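Local atomic coordinates of natterin-like protein (Lethenteron camtschaticum, PDB entry 6IUL), a protein that probably acts as a cytotoxic pore-forming immune protein of the lamprey, joining a jacalin-like lectin domain to an aerolysin-type pore-forming region. Residues G58-D61 with S62-E66. Sequence-based numbering, arbitrary orientation.
Sequences GAMD and SSAKE
Asp61 and Ser63 meet at the head of a tight turn, where one carboxylate oxygen, Asp61 OD1, takes two bonds from the same serine. The hydroxyl Ser63 OG donates to Asp61 OD1 at 2.7 Å, meeting that oxygen at its syn lone pair, on the side of OD2. The amide Ser63 N reaches Asp61 OD1 at 3.0 Å from well above the carboxylate plane, in a bent bond with an N-H...O angle of 140°. Asp61 CG lies between its own backbone N and carbonyl carbon (chi1 63°), which carries the carboxylate forward, to where OD1 meets both the N and the OG of Ser63; the matching chi1 of Ser63 (84°) turns OG to OD1. Beside these bonds, Ala64 N donates to Asp61 O at 3.2 Å, closing the main-chain turn. The grip extends beyond the turn: Asp61 OD2 forms a salt bridge with Arg43, and Ser63 OG also bonds to the backbone N of Val37, so both polar side chains tie the turn to neighbouring strands. Between the segments, the apolar contact is slighter. Met60, bent at chi2 and chi3, brings CE to 3.9 Å from Ala64 CB, a single light touch across the mouth of the turn, and both side chains rest on Ser34 and Ser36 of strand 30-37. Ser62, the second residue of the turn, is the solvent side: it is exposed, and its CB leaves the chain pointing away from 58-61. Lys65 is likewise exposed. The whole is a type I beta turn, Asp61 to Ala64, with an Asx turn formed by Ser63 N donating to Asp61 OD1 superposed on it, in the connection between the two outermost strands, 54-58 and 65-68, of a four-stranded Greek-key sheet in the jacalin-like lectin domain.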
loop_
_atom_site.group_PDB
_atom_site.type_symbol
_atom_site.label_atom_id
_atom_site.label_comp_id
_atom_site.label_asym_id
_atom_site.label_seq_id
_atom_site.Cartn_x
_atom_site.Cartn_y
_atom_site.Cartn_z
ATOM N N GLY A 58 -37.918 15.387 -18.789
ATOM C CA GLY A 58 -39.126 16.059 -18.261
ATOM C C GLY A 58 -38.812 17.518 -18.069
ATOM O O GLY A 58 -38.063 18.072 -18.878
ATOM N N ALA A 59 -39.301 18.141 -16.984
ATOM C CA ALA A 59 -39.104 19.572 -16.735
ATOM C C ALA A 59 -38.625 19.806 -15.322
ATOM O O ALA A 59 -39.107 19.178 -14.384
ATOM C CB ALA A 59 -40.421 20.305 -16.944
ATOM N N MET A 60 -37.664 20.708 -15.168
ATOM C CA MET A 60 -37.121 21.041 -13.859
ATOM C C MET A 60 -37.561 22.435 -13.433
ATOM O O MET A 60 -37.538 23.364 -14.254
ATOM C CB MET A 60 -35.579 20.958 -13.865
ATOM C CG MET A 60 -35.053 19.559 -14.164
ATOM S SD MET A 60 -35.355 18.448 -12.793
ATOM C CE MET A 60 -34.024 18.920 -11.682
ATOM N N ASP A 61 -37.897 22.596 -12.148
ATOM C CA ASP A 61 -38.348 23.875 -11.626
ATOM C C ASP A 61 -37.720 24.158 -10.245
ATOM O O ASP A 61 -36.835 23.446 -9.826
ATOM C CB ASP A 61 -39.876 23.947 -11.622
ATOM C CG ASP A 61 -40.539 22.901 -10.700
ATOM O OD1 ASP A 61 -39.839 22.293 -9.833
ATOM O OD2 ASP A 61 -41.776 22.693 -10.859
ATOM N N SER A 62 -38.200 25.193 -9.558
ATOM C CA SER A 62 -37.683 25.617 -8.281
ATOM C C SER A 62 -37.949 24.591 -7.156
ATOM O O SER A 62 -37.325 24.649 -6.111
ATOM C CB SER A 62 -38.267 26.988 -7.916
ATOM O OG SER A 62 -39.673 26.853 -7.617
ATOM N N SER A 63 -38.821 23.611 -7.371
ATOM C CA SER A 63 -38.987 22.557 -6.384
ATOM C C SER A 63 -37.870 21.537 -6.349
ATOM O O SER A 63 -37.988 20.554 -5.624
ATOM C CB SER A 63 -40.294 21.790 -6.631
ATOM O OG SER A 63 -40.165 20.750 -7.632
ATOM N N ALA A 64 -36.799 21.707 -7.115
ATOM C CA ALA A 64 -35.845 20.600 -7.319
ATOM C C ALA A 64 -35.031 20.292 -6.043
ATOM O O ALA A 64 -34.544 21.213 -5.413
ATOM C CB ALA A 64 -34.898 20.913 -8.471
ATOM N N LYS A 65 -34.888 18.997 -5.711
ATOM C CA LYS A 65 -34.034 18.551 -4.615
ATOM C C LYS A 65 -33.025 17.590 -5.168
ATOM O O LYS A 65 -33.332 16.762 -6.053
ATOM C CB LYS A 65 -34.850 17.864 -3.519
ATOM C CG LYS A 65 -35.780 18.786 -2.724
ATOM C CD LYS A 65 -35.164 20.172 -2.472
ATOM C CE LYS A 65 -36.069 21.088 -1.656
ATOM N NZ LYS A 65 -35.454 21.225 -0.316
ATOM N N GLU A 66 -31.811 17.653 -4.638
ATOM C CA GLU A 66 -30.728 16.887 -5.187
ATOM C C GLU A 66 -30.045 16.013 -4.146
ATOM O O GLU A 66 -30.214 16.227 -2.961
ATOM C CB GLU A 66 -29.715 17.804 -5.871
ATOM C CG GLU A 66 -29.138 18.897 -5.031
ATOM C CD GLU A 66 -28.096 19.729 -5.799
ATOM O OE1 GLU A 66 -28.404 20.168 -6.928
ATOM O OE2 GLU A 66 -26.984 19.961 -5.260
#